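Side-chain contacts in biofilm growth-associated repressor (Xylella fastidiosa, PDB 3PQK), which represses its own operon by binding a palindromic AT-rich promoter sequence, acting as a winged-helix redox switch in the control of hydrogen sulfide detoxification: residues I48-P51 with T52-Q56; L57-L60 with R61-I65. All coordinates share one frame; numbering follows the deposited sequence.

Contact 1 of 2, residues I48-P51 with T52-Q56; sequences IGQP and TLSQQ
Gly-49 O and Pro-51 O reach forward over the start of helix 52-62, where Gly-49 O accepts from Leu-53 N at 2.9 Å and Pro-51 O from Gln-55 N at 3.0 Å. The peptide bond between Gln-50 and Pro-51 is cis. The side chain of Gln-50 adds a bond to the backbone amide between, Ser-54 N. Its CB leads off from the helix, but the chain bends back at chi2 (-60°) and brings the amide over the first turn. Gln-50 OE1 then accepts from Ser-54 N at 3.2 Å, with the donor 23° out of the plane of the side-chain carbonyl. The other end of the amide, NE2, gives a weak bond of 3.4 Å to Ser-54 OG. Both ends of the amide thus meet one serine, which probably limits its rotation. Gln-55 lies alongside the ring of Pro-51 and points the same way. Its chain is extended beyond CG, and NE2 comes to 3.5 Å from Pro-51 CB. Leu-53 has CG anti to its backbone N (chi1 -165°), beside the carbonyl carbon, and chi2 then turns CD1 to 4.0 Å from Ile-48 CB. Ile-48 CG2 meets Thr-52 CG2 at 3.9 Å. Ile-48 also packs on Val-24 and Met-27 of helix 23-33, and Leu-53 on Leu-28. Leu-53 and Gln-50 both touch Val-39 of helix 39-46. The arrangement is the turn of a predicted helix-turn-helix, leading from helix 39-46 into helix 52-62, the probable recognition helix of this ArsR-type winged-helix fold.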
ATOM      1  N   ILE B  48      -9.804   7.295 -18.761  1.00 48.56           N
ATOM      2  CA  ILE B  48      -9.869   5.865 -19.030  1.00 49.46           C
ATOM      3  C   ILE B  48     -11.316   5.559 -19.458  1.00 55.28           C
ATOM      4  O   ILE B  48     -12.257   5.906 -18.737  1.00 56.16           O
ATOM      5  CB  ILE B  48      -9.410   5.029 -17.785  1.00 52.80           C
ATOM      6  CG1 ILE B  48      -7.915   5.304 -17.388  1.00 53.11           C
ATOM      7  CG2 ILE B  48      -9.702   3.519 -17.951  1.00 52.99           C
ATOM      8  CD1 ILE B  48      -6.780   4.705 -18.301  1.00 56.89           C
ATOM      9  N   GLY B  49     -11.478   4.936 -20.618  1.00 51.57           N
ATOM     10  CA  GLY B  49     -12.793   4.594 -21.147  1.00 51.18           C
ATOM     11  C   GLY B  49     -13.200   3.169 -20.852  1.00 54.27           C
ATOM     12  O   GLY B  49     -12.760   2.593 -19.860  1.00 54.38           O
ATOM     13  N   GLN B  50     -14.003   2.580 -21.742  1.00 49.96           N
ATOM     14  CA  GLN B  50     -14.479   1.206 -21.619  1.00 49.11           C
ATOM     15  C   GLN B  50     -13.709   0.245 -22.537  1.00 51.67           C
ATOM     16  O   GLN B  50     -13.125   0.713 -23.511  1.00 51.87           O
ATOM     17  CB  GLN B  50     -15.994   1.134 -21.875  1.00 50.38           C
ATOM     18  CG  GLN B  50     -16.844   1.863 -20.822  1.00 62.63           C
ATOM     19  CD  GLN B  50     -16.678   1.344 -19.407  1.00 75.24           C
ATOM     20  OE1 GLN B  50     -16.266   0.201 -19.170  1.00 71.58           O
ATOM     21  NE2 GLN B  50     -17.022   2.179 -18.434  1.00 58.99           N
ATOM     22  N   PRO B  51     -13.648  -1.083 -22.270  1.00 47.11           N
ATOM     23  CA  PRO B  51     -14.233  -1.826 -21.137  1.00 46.76           C
ATOM     24  C   PRO B  51     -13.478  -1.651 -19.807  1.00 49.60           C
ATOM     25  O   PRO B  51     -14.039  -1.943 -18.755  1.00 48.87           O
ATOM     26  CB  PRO B  51     -14.237  -3.272 -21.646  1.00 48.62           C
ATOM     27  CG  PRO B  51     -13.025  -3.350 -22.534  1.00 53.24           C
ATOM     28  CD  PRO B  51     -12.898  -1.981 -23.175  1.00 48.74           C
ATOM     29  N   THR B  52     -12.232  -1.131 -19.874  1.00 46.72           N
ATOM     30  CA  THR B  52     -11.266  -0.912 -18.779  1.00 45.93           C
ATOM     31  C   THR B  52     -11.837  -0.293 -17.496  1.00 48.09           C
ATOM     32  O   THR B  52     -11.772  -0.935 -16.445  1.00 47.72           O
ATOM     33  CB  THR B  52     -10.000  -0.230 -19.322  1.00 49.05           C
ATOM     34  OG1 THR B  52      -9.609  -0.925 -20.503  1.00 54.84           O
ATOM     35  CG2 THR B  52      -8.845  -0.231 -18.326  1.00 40.72           C
ATOM     36  N   LEU B  53     -12.408   0.917 -17.580  1.00 43.26           N
ATOM     37  CA  LEU B  53     -12.985   1.626 -16.428  1.00 42.51           C
ATOM     38  C   LEU B  53     -13.983   0.783 -15.635  1.00 42.02           C
ATOM     39  O   LEU B  53     -13.835   0.676 -14.416  1.00 42.56           O
ATOM     40  CB  LEU B  53     -13.596   2.983 -16.856  1.00 43.07           C
ATOM     41  CG  LEU B  53     -13.912   3.991 -15.755  1.00 47.35           C
ATOM     42  CD1 LEU B  53     -12.746   4.923 -15.515  1.00 47.49           C
ATOM     43  CD2 LEU B  53     -15.097   4.816 -16.141  1.00 50.00           C
ATOM     44  N   SER B  54     -14.955   0.146 -16.300  1.00 35.35           N
ATOM     45  CA  SER B  54     -15.913  -0.700 -15.582  1.00 34.51           C
ATOM     46  C   SER B  54     -15.323  -2.042 -15.143  1.00 35.00           C
ATOM     47  O   SER B  54     -15.811  -2.611 -14.174  1.00 32.86           O
ATOM     48  CB  SER B  54     -17.218  -0.881 -16.357  1.00 38.26           C
ATOM     49  OG  SER B  54     -18.163   0.108 -15.982  1.00 38.60           O
ATOM     50  N   GLN B  55     -14.265  -2.534 -15.830  1.00 33.46           N
ATOM     51  CA  GLN B  55     -13.573  -3.773 -15.419  1.00 34.24           C
ATOM     52  C   GLN B  55     -12.873  -3.525 -14.079  1.00 37.07           C
ATOM     53  O   GLN B  55     -13.034  -4.314 -13.137  1.00 36.53           O
ATOM     54  CB  GLN B  55     -12.524  -4.225 -16.449  1.00 35.61           C
ATOM     55  CG  GLN B  55     -13.114  -4.828 -17.720  1.00 54.87           C
ATOM     56  CD  GLN B  55     -12.097  -5.045 -18.822  1.00 73.78           C
ATOM     57  OE1 GLN B  55     -10.945  -4.600 -18.754  1.00 72.39           O
ATOM     58  NE2 GLN B  55     -12.504  -5.748 -19.868  1.00 62.20           N
ATOM     59  N   GLN B  56     -12.169  -2.379 -13.988  1.00 32.62           N
ATOM     60  CA  GLN B  56     -11.428  -1.958 -12.800  1.00 31.39           C
ATOM     61  C   GLN B  56     -12.280  -1.578 -11.609  1.00 33.11           C
ATOM     62  O   GLN B  56     -11.919  -1.945 -10.487  1.00 32.54           O
ATOM     63  CB  GLN B  56     -10.349  -0.917 -13.153  1.00 33.12           C
ATOM     64  CG  GLN B  56      -9.307  -1.436 -14.180  1.00 22.96           C
ATOM     65  CD  GLN B  56      -8.700  -2.747 -13.757  1.00 47.64           C
ATOM     66  OE1 GLN B  56      -8.256  -2.895 -12.619  1.00 40.87           O
ATOM     67  NE2 GLN B  56      -8.745  -3.755 -14.634  1.00 29.78           N
TER

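Contact 2 of 2, residues L57-L60 with R61-I65; sequences LGVL and RESGI
Leu-60 and Ile-65 meet at a slant across the end of helix 52-62, with Leu-60 CD2 4.1 Å from Ile-65 CG2. Ile-65 CD1 lies almost as near to the same methyl. The backbone brings the pair together, since Ile-65 N donates to Leu-60 O at 2.9 Å, nearly in line with the carbonyl (178°). This bond and the one from Gly-64 N to Arg-61 O form a Schellman motif. Gly-64 takes the positive phi (77°) of this motif, being the first residue to leave helical angles, and the chain then enters strand 66-69 of the wing. Ile-65 is buried against Leu-16 and Leu-20 of helix 3-20. Leu-60 packs on Leu-28 and Val-29 of helix 23-33.

Ser-63 turns back on the helix. Its OG lies beside its own backbone N (chi1 -47°) and donates to Val-59 O at 2.7 Å, from above the carbonyl plane. Ser-63 N donates to the same oxygen at 2.9 Å, so one residue grips Val-59 O twice. On another side of the helix, Glu-62 CG, swung beside its backbone N, comes to 3.0 Å from Gly-58 O; the bend at chi2 places only the carboxylate beyond. Arg-61 CB rests against Leu-57 O at 3.2 Å, while its guanidinium end leads away.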
ATOM      1  N   LEU B  57     -13.446  -0.907 -11.822  1.00 29.17           N
ATOM      2  CA  LEU B  57     -14.388  -0.600 -10.724  1.00 26.99           C
ATOM      3  C   LEU B  57     -15.020  -1.929 -10.252  1.00 31.93           C
ATOM      4  O   LEU B  57     -15.379  -2.075  -9.078  1.00 31.05           O
ATOM      5  CB  LEU B  57     -15.492   0.401 -11.148  1.00 26.28           C
ATOM      6  CG  LEU B  57     -15.087   1.882 -11.346  1.00 28.86           C
ATOM      7  CD1 LEU B  57     -16.048   2.604 -12.331  1.00 28.96           C
ATOM      8  CD2 LEU B  57     -15.042   2.646 -10.020  1.00 24.07           C
ATOM      9  N   GLY B  58     -15.154  -2.876 -11.193  1.00 31.04           N
ATOM     10  CA  GLY B  58     -15.653  -4.229 -10.944  1.00 31.22           C
ATOM     11  C   GLY B  58     -14.753  -4.933  -9.949  1.00 33.52           C
ATOM     12  O   GLY B  58     -15.227  -5.327  -8.887  1.00 35.15           O
ATOM     13  N   VAL B  59     -13.426  -4.939 -10.209  1.00 29.38           N
ATOM     14  CA  VAL B  59     -12.396  -5.486  -9.293  1.00 28.03           C
ATOM     15  C   VAL B  59     -12.460  -4.803  -7.911  1.00 27.75           C
ATOM     16  O   VAL B  59     -12.472  -5.482  -6.901  1.00 27.65           O
ATOM     17  CB  VAL B  59     -10.967  -5.422  -9.893  1.00 31.87           C
ATOM     18  CG1 VAL B  59      -9.902  -5.810  -8.859  1.00 31.10           C
ATOM     19  CG2 VAL B  59     -10.851  -6.295 -11.143  1.00 32.00           C
ATOM     20  N   LEU B  60     -12.536  -3.468  -7.870  1.00 23.48           N
ATOM     21  CA  LEU B  60     -12.581  -2.683  -6.618  1.00 21.63           C
ATOM     22  C   LEU B  60     -13.830  -2.938  -5.819  1.00 26.10           C
ATOM     23  O   LEU B  60     -13.812  -2.820  -4.596  1.00 25.97           O
ATOM     24  CB  LEU B  60     -12.472  -1.167  -6.943  1.00 20.87           C
ATOM     25  CG  LEU B  60     -11.095  -0.669  -7.402  1.00 23.33           C
ATOM     26  CD1 LEU B  60     -11.180   0.781  -7.892  1.00 20.49           C
ATOM     27  CD2 LEU B  60     -10.019  -0.820  -6.270  1.00 24.91           C
ATOM     28  N   ARG B  61     -14.949  -3.215  -6.514  1.00 27.87           N
ATOM     29  CA  ARG B  61     -16.243  -3.524  -5.891  1.00 27.11           C
ATOM     30  C   ARG B  61     -16.171  -4.927  -5.312  1.00 29.03           C
ATOM     31  O   ARG B  61     -16.589  -5.126  -4.175  1.00 27.80           O
ATOM     32  CB  ARG B  61     -17.393  -3.426  -6.917  1.00 29.13           C
ATOM     33  CG  ARG B  61     -18.396  -2.309  -6.670  1.00 36.16           C
ATOM     34  CD  ARG B  61     -19.591  -2.419  -7.608  1.00 37.90           C
ATOM     35  NE  ARG B  61     -20.863  -2.661  -6.908  1.00 44.65           N
ATOM     36  CZ  ARG B  61     -21.866  -3.384  -7.409  1.00 52.50           C
ATOM     37  NH1 ARG B  61     -21.736  -3.987  -8.577  1.00 39.40           N
ATOM     38  NH2 ARG B  61     -22.993  -3.541  -6.717  1.00 28.84           N
ATOM     39  N   GLU B  62     -15.625  -5.899  -6.081  1.00 27.81           N
ATOM     40  CA  GLU B  62     -15.470  -7.304  -5.600  1.00 28.53           C
ATOM     41  C   GLU B  62     -14.589  -7.306  -4.361  1.00 34.21           C
ATOM     42  O   GLU B  62     -14.910  -7.960  -3.364  1.00 35.31           O
ATOM     43  CB  GLU B  62     -14.793  -8.193  -6.645  1.00 29.75           C
ATOM     44  CG  GLU B  62     -15.391  -8.207  -8.036  1.00 44.95           C
ATOM     45  CD  GLU B  62     -16.509  -9.183  -8.313  1.00 68.64           C
ATOM     46  OE1 GLU B  62     -16.530  -9.733  -9.435  1.00 56.61           O
ATOM     47  OE2 GLU B  62     -17.376  -9.377  -7.430  1.00 73.62           O
ATOM     48  N   SER B  63     -13.504  -6.500  -4.391  1.00 27.85           N
ATOM     49  CA  SER B  63     -12.575  -6.390  -3.275  1.00 26.28           C
ATOM     50  C   SER B  63     -13.139  -5.674  -2.048  1.00 28.56           C
ATOM     51  O   SER B  63     -12.494  -5.655  -1.008  1.00 29.19           O
ATOM     52  CB  SER B  63     -11.264  -5.775  -3.743  1.00 29.05           C
ATOM     53  OG  SER B  63     -10.853  -6.432  -4.935  1.00 31.69           O
ATOM     54  N   GLY B  64     -14.340  -5.121  -2.154  1.00 23.75           N
ATOM     55  CA  GLY B  64     -14.983  -4.424  -1.035  1.00 22.62           C
ATOM     56  C   GLY B  64     -14.451  -3.027  -0.770  1.00 28.32           C
ATOM     57  O   GLY B  64     -14.692  -2.461   0.299  1.00 29.76           O
ATOM     58  N   ILE B  65     -13.755  -2.446  -1.751  1.00 24.27           N
ATOM     59  CA  ILE B  65     -13.100  -1.132  -1.611  1.00 23.58           C
ATOM     60  C   ILE B  65     -14.023  -0.001  -2.082  1.00 26.80           C
ATOM     61  O   ILE B  65     -14.008   1.102  -1.529  1.00 28.36           O
ATOM     62  CB  ILE B  65     -11.718  -1.158  -2.356  1.00 26.22           C
ATOM     63  CG1 ILE B  65     -10.746  -2.175  -1.670  1.00 26.64           C
ATOM     64  CG2 ILE B  65     -11.060   0.245  -2.406  1.00 28.67           C
ATOM     65  CD1 ILE B  65      -9.509  -2.528  -2.517  1.00 33.03           C
TER

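How the contacts relate
Contact 1 and contact 2 follow each other directly in sequence and hold the two ends of helix 52-62. Their centres lie about 13 Å apart, and apart from the chain joining them they do not touch. Contact 1 is at the surface, about 14 Å from the centre of the chain. Contact 2 is partly buried, about 8 Å from that centre. Both rest on helix 23-33: Leu-53 and Leu-60 share Leu-28, while Gln-56 OE1 is hydrogen-bonded to Arg-25 NE and Val-59 packs on Arg-25. Helix 23-33 also carries Cys-30, disulfide-bonded to Cys-96. The probable DNA-reading helix is therefore seated on the helix that bears one of the disulfide cysteines.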